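Dehydrogenase (Chromobacterium violaceum, PDB 3Q2I) binds NADH and a UDP-linked N-acetylglucosaminuronic acid and probably oxidises this sugar in the biosynthesis of 2,3-diacetamido-2,3-dideoxy-D-mannuronic acid. Local coordinates at residues 15-20 against 77-82; 223-228 against 243-248; 204-209 against 230-235. All coordinates share one frame; numbering follows the deposited sequence.

Contact 1 belongs to the NAD-binding Rossmann fold, whereas contacts 2 and 3 lie in the C-terminal alpha/beta domain, across the centre of the chain from it. The centre of contact 1 is about 33 Å from that of contact 2 and about 35 Å from that of contact 3. Contact 1 touches the dinucleotide directly; in contact 2 the Met244 side chain comes within about 6 Å of the bound UDP-sugar. Contacts 2 and 3 share strand 225-232, and their centres are about 24 Å apart. They also touch through Val228 CG2 and Val209 CB, 3.7 Å apart, and both meet the same neighbouring subunit.

Contact 1. Residues 15-20 against 77-82; sequences RFALVG and DIVILT. With NAI (1,4-dihydronicotinamide adenine dinucleotide), chain B.
Residues Phe16 to Val19 pair in step with Ile78 to Leu81 as the two middle strands of the parallel Rossmann sheet. Their backbone ladder runs from Ala17 N on Ile78 O, through Ile80 N on Ala17 O and Val19 N on Ile80 O, to Thr82 N on Val19 O.

At the start of the pair the bonding is denser. Arg15 O accepts both Asp77 N (2.8 Å) and Ile78 N (3.2 Å), while Arg15 N returns an almost straight bond to Asp77 OD2 (2.8 Å, 175°), meeting the carboxylate on its anti side. The same oxygen takes a salt bridge from Arg12, and the Arg15 guanidinium goes instead to Asp75.

Apolar contacts fill both faces. Phe16 lies alongside Ile78 and is crossed obliquely by Ile80, whose CD1 sits 3.6 Å from Phe16 CD1; helices 25-34 and 304-315 pack over this face. On the other face Val19 CG1 is pressed against Leu81 CD2 at 3.4 Å, a tight fit. With CG1 held between the backbone N and carbonyl carbon (chi1 54°), Val19 sends CG2 to the adenine, 3.4 Å from NAI C2A.

Polar and cofactor contacts meet at the carboxyl ends of the strands. Thr82 OG1 is 2.7 Å from Gly20 O and also has Val19 O within reach of its single proton. Gly20, the first glycine of what appears to be a GxGxxA motif, adopts backbone angles suited to glycine and brings its CA to 3.5 Å from NAI O4B. The chemistry thus implies a division of labour: backbone bonds and apolar packing fix the strands together, while the carboxyl end of 15-20 lies against the adenosine of NADH through Val19 and Gly20, and Thr82 at the end of the other strand approaches the nicotinamide ribose.

Contact 2. Residues 223-228 against 243-248; sequences EDTGTV and TMLTYP
Thr225 and Thr243 form an antiparallel, non-hydrogen-bonded pair where two strands of the C-terminal sheet part, flanked by a classic beta bulge (Asp224 and Thr225 both facing Ala214) and an ST turn begun by Thr243. Asp224 O is the main backbone acceptor between the two segments, receiving Met244 N at 2.8 Å in a bond of 167°.

The two threonine side chains lie side by side and point the same way. Thr225 OG1 gives its proton to Asp224 OD1 (2.9 Å), approaching from above the carboxylate plane, and its oxygen faces Thr243 OG1 at 3.0 Å. For the Thr243 proton the alternatives are Thr225 OG1 and, by a longer and weak bond, Asp224 O. As an acceptor Thr243 OG1 is used within its own segment: placed anti to the backbone N (chi1 -176°), it takes Leu245 N at 3.0 Å and so closes the ST turn.

The buried Asp224 carboxylate is well supplied with donors. Besides Thr225, OD1 receives Leu216 N, while OD2 receives the backbone amides of Ala217 and Arg218, tying the bulge to the loop that follows strand 206-214. These three amides and the hydroxyl would be expected to favour the ionised form.

Met244 packs on Trp165, Arg167 and Gln191, all three of which line the UDP-sugar pocket, and Leu245 packs on Tyr157 of a neighbouring subunit. Within the contact Leu245 runs across Asp224 at about a right angle, its methyls set over the carboxylate: CD1 lies 3.5 Å from Asp224 OD1, and CD2 lies 3.6 Å from Asp224 OD2.

Contact 3. Residues 204-209 against 230-235; sequences GPVESV and VKWRSG
Glu207 and Lys231 reach out side by side, both extended, and join in a salt bridge in which Lys231 NZ meets Glu207 OE1 on its syn side at 2.8 Å. Glu207 OE2 is bridged by one water to Lys231 NZ and by another to Arg233 NH2. On the other side of the strands Val206 CG2 makes a CH-pi contact over the five-membered ring of Trp232, 3.9 Å from its centroid. Trp232 NE1 is hydrogen-bonded to Leu199 O.

Strands 206-214 and 225-232 form a beta hairpin, and its register slips here at a classic beta bulge: Lys231 O accepts both Glu207 N (2.8 Å) and Ser208 N (3.2 Å) in its carbonyl plane, while Lys231 N returns to Ser208 O. Beyond the bulge Arg233 N bonds to Pro205 O at 3.0 Å, just where a type I turn carries the chain from Trp232 to Gly235.

Arg233 lays its guanidinium face over Val206 O, and its NH1 bonds to Leu350 O. Ser208 OG bonds to Tyr212 OH of a neighbouring subunit, Lys231 packs on that same tyrosine, and Glu221 of another subunit lies against Pro205 and Arg233.

Contact 1. Residues 15-20 against 77-82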
loop_
_atom_site.group_PDB
_atom_site.type_symbol
_atom_site.label_atom_id
_atom_site.label_comp_id
_atom_site.label_asym_id
_atom_site.label_seq_id
_atom_site.Cartn_x
_atom_site.Cartn_y
_atom_site.Cartn_z
ATOM N N ARG A 15 31.488 6.772 43.567
ATOM C CA ARG A 15 31.598 5.338 43.622
ATOM C C ARG A 15 30.943 4.708 42.389
ATOM O O ARG A 15 29.809 5.080 42.063
ATOM C CB ARG A 15 30.990 4.829 44.918
ATOM C CG ARG A 15 31.754 5.448 46.104
ATOM C CD ARG A 15 31.160 5.039 47.419
ATOM N NE ARG A 15 29.947 5.773 47.765
ATOM C CZ ARG A 15 29.401 5.741 48.978
ATOM N NH1 ARG A 15 29.973 5.017 49.930
ATOM N NH2 ARG A 15 28.293 6.422 49.245
ATOM N N PHE A 16 31.676 3.816 41.732
ATOM C CA PHE A 16 31.183 3.081 40.543
ATOM C C PHE A 16 31.043 1.588 40.811
ATOM O O PHE A 16 31.844 0.972 41.530
ATOM C CB PHE A 16 32.160 3.318 39.408
ATOM C CG PHE A 16 32.112 4.712 38.827
ATOM C CD1 PHE A 16 31.267 5.006 37.759
ATOM C CD2 PHE A 16 32.832 5.760 39.397
ATOM C CE1 PHE A 16 31.217 6.286 37.244
ATOM C CE2 PHE A 16 32.793 7.040 38.880
ATOM C CZ PHE A 16 31.961 7.316 37.814
ATOM N N ALA A 17 30.030 0.946 40.221
ATOM C CA ALA A 17 30.005 -0.510 40.162
ATOM C C ALA A 17 29.931 -0.856 38.669
ATOM O O ALA A 17 29.494 -0.008 37.842
ATOM C CB ALA A 17 28.799 -1.081 40.881
ATOM N N LEU A 18 30.452 -2.024 38.303
ATOM C CA LEU A 18 30.425 -2.386 36.889
ATOM C C LEU A 18 29.924 -3.807 36.650
ATOM O O LEU A 18 30.270 -4.742 37.369
ATOM C CB LEU A 18 31.787 -2.178 36.231
ATOM C CG LEU A 18 32.081 -2.632 34.786
ATOM C CD1 LEU A 18 33.022 -1.725 34.079
ATOM C CD2 LEU A 18 32.445 -4.108 34.620
ATOM N N VAL A 19 29.081 -3.997 35.637
ATOM C CA VAL A 19 28.617 -5.343 35.317
ATOM C C VAL A 19 28.975 -5.698 33.878
ATOM O O VAL A 19 28.774 -4.883 32.961
ATOM C CB VAL A 19 27.089 -5.528 35.601
ATOM C CG1 VAL A 19 26.262 -4.484 34.893
ATOM C CG2 VAL A 19 26.626 -6.929 35.305
ATOM N N GLY A 20 29.588 -6.864 33.725
ATOM C CA GLY A 20 30.119 -7.294 32.423
ATOM C C GLY A 20 31.601 -7.068 32.204
ATOM O O GLY A 20 32.057 -6.068 31.666
ATOM N N ASP A 77 27.410 5.001 43.418
ATOM C CA ASP A 77 26.572 6.094 42.917
ATOM C C ASP A 77 26.032 5.705 41.519
ATOM O O ASP A 77 24.876 5.977 41.206
ATOM C CB ASP A 77 27.414 7.360 42.793
ATOM C CG ASP A 77 27.891 7.873 44.151
ATOM O OD1 ASP A 77 27.016 8.070 45.004
ATOM O OD2 ASP A 77 29.107 7.986 44.357
ATOM N N ILE A 78 26.912 5.145 40.703
ATOM C CA ILE A 78 26.620 4.784 39.301
ATOM C C ILE A 78 26.950 3.316 39.026
ATOM O O ILE A 78 27.967 2.797 39.494
ATOM C CB ILE A 78 27.495 5.623 38.392
ATOM C CG1 ILE A 78 27.050 7.068 38.574
ATOM C CG2 ILE A 78 27.453 5.065 36.904
ATOM C CD1 ILE A 78 27.928 8.096 37.922
ATOM N N VAL A 79 26.096 2.634 38.263
ATOM C CA VAL A 79 26.296 1.234 37.884
ATOM C C VAL A 79 26.566 1.268 36.387
ATOM O O VAL A 79 25.796 1.888 35.638
ATOM C CB VAL A 79 25.081 0.321 38.159
ATOM C CG1 VAL A 79 25.350 -1.121 37.670
ATOM C CG2 VAL A 79 24.801 0.232 39.671
ATOM N N ILE A 80 27.680 0.687 35.967
ATOM C CA ILE A 80 28.158 0.797 34.586
ATOM C C ILE A 80 27.768 -0.519 33.906
ATOM O O ILE A 80 27.984 -1.612 34.462
ATOM C CB ILE A 80 29.686 0.872 34.551
ATOM C CG1 ILE A 80 30.183 2.119 35.315
ATOM C CG2 ILE A 80 30.179 0.882 33.136
ATOM C CD1 ILE A 80 31.574 1.903 35.960
ATOM N N LEU A 81 27.140 -0.433 32.722
ATOM C CA LEU A 81 26.697 -1.648 32.024
ATOM C C LEU A 81 27.596 -1.918 30.809
ATOM O O LEU A 81 27.554 -1.182 29.810
ATOM C CB LEU A 81 25.250 -1.439 31.506
ATOM C CG LEU A 81 24.277 -1.026 32.596
ATOM C CD1 LEU A 81 22.833 -0.976 31.983
ATOM C CD2 LEU A 81 24.319 -1.988 33.744
ATOM N N THR A 82 28.461 -2.928 30.914
ATOM C CA THR A 82 29.383 -3.290 29.848
ATOM C C THR A 82 29.130 -4.771 29.454
ATOM O O THR A 82 30.036 -5.516 29.046
ATOM C CB THR A 82 30.868 -3.039 30.258
ATOM O OG1 THR A 82 31.058 -3.582 31.566
ATOM C CG2 THR A 82 31.254 -1.578 30.228
HETATM P PA NAI B . 32.242 -9.072 25.762
HETATM O O1A NAI B . 31.580 -10.279 25.236
HETATM O O2A NAI B . 33.828 -8.953 25.681
HETATM O O5B NAI B . 31.877 -8.767 27.268
HETATM C C5B NAI B . 30.891 -9.652 27.720
HETATM C C4B NAI B . 30.859 -9.588 29.241
HETATM O O4B NAI B . 29.539 -9.554 29.811
HETATM C C3B NAI B . 31.401 -11.006 29.424
HETATM O O3B NAI B . 32.513 -11.010 30.332
HETATM C C2B NAI B . 30.173 -11.852 29.803
HETATM O O2B NAI B . 30.465 -12.989 30.606
HETATM C C1B NAI B . 29.406 -10.768 30.596
HETATM N N9A NAI B . 28.018 -11.091 30.831
HETATM C C8A NAI B . 27.125 -11.597 29.917
HETATM N N7A NAI B . 25.956 -11.685 30.485
HETATM C C5A NAI B . 25.994 -11.153 31.753
HETATM C C6A NAI B . 25.075 -10.995 32.811
HETATM N N6A NAI B . 23.750 -11.361 32.694
HETATM N N1A NAI B . 25.510 -10.461 33.965
HETATM C C2A NAI B . 26.776 -10.119 34.093
HETATM N N3A NAI B . 27.702 -10.241 33.146
HETATM C C4A NAI B . 27.329 -10.786 31.969
HETATM O O3 NAI B . 31.646 -7.817 24.984
HETATM P PN NAI B . 32.227 -6.390 24.848
HETATM O O1N NAI B . 32.935 -6.216 23.534
HETATM O O2N NAI B . 32.990 -5.872 26.091
HETATM O O5D NAI B . 30.962 -5.426 24.497
HETATM C C5D NAI B . 30.312 -5.076 25.696
HETATM C C4D NAI B . 29.330 -3.929 25.478
HETATM O O4D NAI B . 30.155 -2.794 25.166
HETATM C C3D NAI B . 28.428 -4.075 24.219
HETATM O O3D NAI B . 27.209 -3.395 24.524
HETATM C C2D NAI B . 29.171 -3.272 23.144
HETATM O O2D NAI B . 28.283 -2.684 22.197
HETATM C C1D NAI B . 29.855 -2.130 23.951
HETATM N N1N NAI B . 31.042 -1.613 23.309
HETATM C C2N NAI B . 31.177 -0.312 23.156
HETATM C C3N NAI B . 32.264 0.252 22.476
HETATM C C7N NAI B . 32.419 1.717 22.341
HETATM O O7N NAI B . 33.038 2.283 21.460
HETATM N N7N NAI B . 31.833 2.548 23.254
HETATM C C4N NAI B . 33.171 -0.641 21.869
HETATM C C5N NAI B . 33.042 -1.990 22.150
HETATM C C6N NAI B . 31.970 -2.466 22.860
#

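Contact 2. Residues 223-228 against 243-248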
loop_
_atom_site.group_PDB
_atom_site.type_symbol
_atom_site.label_atom_id
_atom_site.label_comp_id
_atom_site.label_asym_id
_atom_site.label_seq_id
_atom_site.Cartn_x
_atom_site.Cartn_y
_atom_site.Cartn_z
ATOM N N GLU A 223 23.150 -7.837 9.595
ATOM C CA GLU A 223 23.835 -7.383 8.395
ATOM C C GLU A 223 25.325 -7.229 8.575
ATOM O O GLU A 223 25.778 -6.726 9.627
ATOM C CB GLU A 223 23.192 -6.109 7.811
ATOM C CG GLU A 223 23.563 -4.763 8.516
ATOM C CD GLU A 223 22.950 -4.492 9.870
ATOM O OE1 GLU A 223 22.088 -5.247 10.354
ATOM O OE2 GLU A 223 23.310 -3.462 10.509
ATOM N N ASP A 224 26.071 -7.647 7.559
ATOM C CA ASP A 224 27.458 -7.246 7.433
ATOM C C ASP A 224 27.709 -6.088 6.505
ATOM O O ASP A 224 28.845 -5.586 6.418
ATOM C CB ASP A 224 28.397 -8.454 7.133
ATOM C CG ASP A 224 28.035 -9.169 5.832
ATOM O OD1 ASP A 224 27.470 -8.524 4.905
ATOM O OD2 ASP A 224 28.353 -10.374 5.752
ATOM N N THR A 225 26.643 -5.647 5.797
ATOM C CA THR A 225 26.766 -4.651 4.731
ATOM C C THR A 225 25.445 -3.881 4.658
ATOM O O THR A 225 24.396 -4.475 4.778
ATOM C CB THR A 225 26.988 -5.363 3.364
ATOM O OG1 THR A 225 28.196 -6.156 3.447
ATOM C CG2 THR A 225 27.127 -4.373 2.199
ATOM N N GLY A 226 25.503 -2.577 4.406
ATOM C CA GLY A 226 24.243 -1.821 4.309
ATOM C C GLY A 226 24.455 -0.471 3.693
ATOM O O GLY A 226 25.549 0.084 3.716
ATOM N N THR A 227 23.371 0.131 3.215
ATOM C CA THR A 227 23.402 1.483 2.725
ATOM C C THR A 227 22.075 2.153 3.088
ATOM O O THR A 227 21.043 1.477 3.140
ATOM C CB THR A 227 23.692 1.541 1.205
ATOM O OG1 THR A 227 23.896 2.902 0.828
ATOM C CG2 THR A 227 22.595 0.871 0.312
ATOM N N VAL A 228 22.157 3.419 3.470
ATOM C CA VAL A 228 20.923 4.125 3.831
ATOM C C VAL A 228 20.907 5.465 3.131
ATOM O O VAL A 228 21.898 6.190 3.239
ATOM C CB VAL A 228 20.778 4.288 5.338
ATOM C CG1 VAL A 228 21.978 4.976 5.977
ATOM C CG2 VAL A 228 19.447 4.959 5.670
ATOM N N THR A 243 30.322 -1.452 5.352
ATOM C CA THR A 243 30.478 -2.895 5.243
ATOM C C THR A 243 31.566 -3.324 6.197
ATOM O O THR A 243 32.447 -2.509 6.475
ATOM C CB THR A 243 30.829 -3.402 3.826
ATOM O OG1 THR A 243 30.859 -4.843 3.807
ATOM C CG2 THR A 243 32.116 -2.718 3.309
ATOM N N MET A 244 31.432 -4.528 6.735
ATOM C CA MET A 244 32.495 -5.169 7.557
ATOM C C MET A 244 33.272 -6.165 6.697
ATOM O O MET A 244 34.021 -7.001 7.232
ATOM C CB MET A 244 31.891 -5.845 8.795
ATOM C CG MET A 244 31.264 -4.886 9.784
ATOM S SD MET A 244 32.347 -3.558 10.352
ATOM C CE MET A 244 31.518 -2.067 9.812
ATOM N N LEU A 245 33.116 -6.101 5.382
ATOM C CA LEU A 245 33.695 -7.150 4.524
ATOM C C LEU A 245 34.846 -6.580 3.705
ATOM O O LEU A 245 35.192 -7.164 2.674
ATOM C CB LEU A 245 32.650 -7.663 3.513
ATOM C CG LEU A 245 31.400 -8.225 4.180
ATOM C CD1 LEU A 245 30.452 -8.758 3.109
ATOM C CD2 LEU A 245 31.734 -9.269 5.252
ATOM N N THR A 246 35.481 -5.502 4.161
ATOM C CA THR A 246 36.446 -4.800 3.314
ATOM C C THR A 246 37.760 -5.604 3.192
ATOM O O THR A 246 38.286 -6.134 4.189
ATOM C CB THR A 246 36.798 -3.450 3.919
ATOM O OG1 THR A 246 35.578 -2.694 4.151
ATOM C CG2 THR A 246 37.696 -2.680 2.968
ATOM N N TYR A 247 38.244 -5.682 1.960
ATOM C CA TYR A 247 39.520 -6.383 1.677
ATOM C C TYR A 247 40.674 -5.428 1.765
ATOM O O TYR A 247 40.693 -4.425 1.071
ATOM C CB TYR A 247 39.514 -6.999 0.270
ATOM C CG TYR A 247 40.876 -7.602 -0.040
ATOM C CD1 TYR A 247 41.227 -8.830 0.485
ATOM C CD2 TYR A 247 41.797 -6.881 -0.765
ATOM C CE1 TYR A 247 42.494 -9.356 0.270
ATOM C CE2 TYR A 247 43.059 -7.406 -1.006
ATOM C CZ TYR A 247 43.381 -8.610 -0.476
ATOM O OH TYR A 247 44.665 -9.082 -0.716
ATOM N N PRO A 248 41.674 -5.762 2.614
ATOM C CA PRO A 248 41.802 -6.896 3.511
ATOM C C PRO A 248 41.813 -6.452 4.967
ATOM O O PRO A 248 41.914 -7.304 5.859
ATOM C CB PRO A 248 43.220 -7.394 3.195
ATOM C CG PRO A 248 43.941 -6.127 2.971
ATOM C CD PRO A 248 42.976 -5.115 2.370
#

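Contact 3. Residues 204-209 against 230-235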
loop_
_atom_site.group_PDB
_atom_site.type_symbol
_atom_site.label_atom_id
_atom_site.label_comp_id
_atom_site.label_asym_id
_atom_site.label_seq_id
_atom_site.Cartn_x
_atom_site.Cartn_y
_atom_site.Cartn_z
ATOM N N GLY A 204 21.555 17.363 12.074
ATOM C CA GLY A 204 20.272 17.868 12.564
ATOM C C GLY A 204 19.138 16.842 12.406
ATOM O O GLY A 204 19.375 15.673 12.088
ATOM N N PRO A 205 17.904 17.277 12.664
ATOM C CA PRO A 205 16.793 16.331 12.692
ATOM C C PRO A 205 16.577 15.673 11.338
ATOM O O PRO A 205 16.470 16.361 10.325
ATOM C CB PRO A 205 15.594 17.223 13.013
ATOM C CG PRO A 205 16.222 18.414 13.791
ATOM C CD PRO A 205 17.523 18.634 13.111
ATOM N N VAL A 206 16.429 14.342 11.362
ATOM C CA VAL A 206 16.182 13.535 10.168
ATOM C C VAL A 206 14.670 13.424 9.969
ATOM O O VAL A 206 13.884 13.268 10.925
ATOM C CB VAL A 206 16.845 12.149 10.309
ATOM C CG1 VAL A 206 16.321 11.188 9.195
ATOM C CG2 VAL A 206 18.393 12.296 10.324
ATOM N N GLU A 207 14.245 13.525 8.723
ATOM C CA GLU A 207 12.845 13.366 8.340
ATOM C C GLU A 207 12.517 11.911 8.026
ATOM O O GLU A 207 11.584 11.365 8.606
ATOM C CB GLU A 207 12.546 14.198 7.081
ATOM C CG GLU A 207 11.062 14.134 6.733
ATOM C CD GLU A 207 10.687 15.118 5.663
ATOM O OE1 GLU A 207 10.425 14.699 4.526
ATOM O OE2 GLU A 207 10.740 16.329 5.940
ATOM N N SER A 208 13.374 11.248 7.234
ATOM C CA SER A 208 13.056 9.855 6.841
ATOM C C SER A 208 14.332 9.179 6.337
ATOM O O SER A 208 15.322 9.883 6.000
ATOM C CB SER A 208 11.912 9.793 5.820
ATOM O OG SER A 208 12.307 10.384 4.567
ATOM N N VAL A 209 14.277 7.850 6.287
ATOM C CA VAL A 209 15.366 7.081 5.699
ATOM C C VAL A 209 14.795 6.030 4.765
ATOM O O VAL A 209 13.651 5.580 4.912
ATOM C CB VAL A 209 16.202 6.386 6.810
ATOM C CG1 VAL A 209 16.817 7.426 7.753
ATOM C CG2 VAL A 209 15.351 5.366 7.584
ATOM N N VAL A 230 19.235 9.149 3.279
ATOM C CA VAL A 230 18.703 9.944 4.368
ATOM C C VAL A 230 18.191 11.298 3.852
ATOM O O VAL A 230 18.852 11.979 3.018
ATOM C CB VAL A 230 19.838 10.236 5.373
ATOM C CG1 VAL A 230 19.317 11.071 6.601
ATOM C CG2 VAL A 230 20.450 8.932 5.858
ATOM N N LYS A 231 17.028 11.724 4.375
ATOM C CA LYS A 231 16.460 13.035 4.106
ATOM C C LYS A 231 16.321 13.783 5.405
ATOM O O LYS A 231 15.668 13.268 6.319
ATOM C CB LYS A 231 15.119 12.990 3.350
ATOM C CG LYS A 231 14.532 14.412 3.194
ATOM C CD LYS A 231 13.190 14.354 2.507
ATOM C CE LYS A 231 12.571 15.761 2.505
ATOM N NZ LYS A 231 11.150 15.742 2.074
ATOM N N TRP A 232 16.934 14.968 5.520
ATOM C CA TRP A 232 16.818 15.794 6.730
ATOM C C TRP A 232 15.633 16.736 6.599
ATOM O O TRP A 232 15.187 17.070 5.481
ATOM C CB TRP A 232 18.155 16.571 6.930
ATOM C CG TRP A 232 19.191 15.783 7.625
ATOM C CD1 TRP A 232 19.416 15.756 8.978
ATOM C CD2 TRP A 232 20.192 14.917 7.047
ATOM N NE1 TRP A 232 20.450 14.919 9.269
ATOM C CE2 TRP A 232 20.943 14.374 8.117
ATOM C CE3 TRP A 232 20.519 14.535 5.743
ATOM C CZ2 TRP A 232 22.014 13.521 7.921
ATOM C CZ3 TRP A 232 21.578 13.696 5.555
ATOM C CH2 TRP A 232 22.308 13.170 6.635
ATOM N N ARG A 233 15.061 17.139 7.756
ATOM C CA ARG A 233 13.938 18.067 7.763
ATOM C C ARG A 233 14.314 19.403 7.124
ATOM O O ARG A 233 13.444 20.082 6.592
ATOM C CB ARG A 233 13.450 18.320 9.184
ATOM C CG ARG A 233 13.004 17.059 9.909
ATOM C CD ARG A 233 12.144 17.464 11.118
ATOM N NE ARG A 233 11.860 16.260 11.900
ATOM C CZ ARG A 233 10.904 15.414 11.527
ATOM N NH1 ARG A 233 10.647 14.331 12.276
ATOM N NH2 ARG A 233 10.240 15.647 10.395
ATOM N N SER A 234 15.604 19.735 7.113
ATOM C CA SER A 234 16.065 20.945 6.399
ATOM C C SER A 234 16.034 20.821 4.874
ATOM O O SER A 234 16.220 21.835 4.174
ATOM C CB SER A 234 17.507 21.237 6.785
ATOM O OG SER A 234 18.363 20.219 6.271
ATOM N N GLY A 235 15.822 19.610 4.353
ATOM C CA GLY A 235 15.852 19.343 2.903
ATOM C C GLY A 235 17.169 18.678 2.533
ATOM O O GLY A 235 17.269 18.138 1.417
HETATM O O HOH W 1 17.056 19.036 9.567
HETATM O O HOH W 2 10.119 17.524 8.139
HETATM O O HOH W 3 9.440 17.432 4.160
#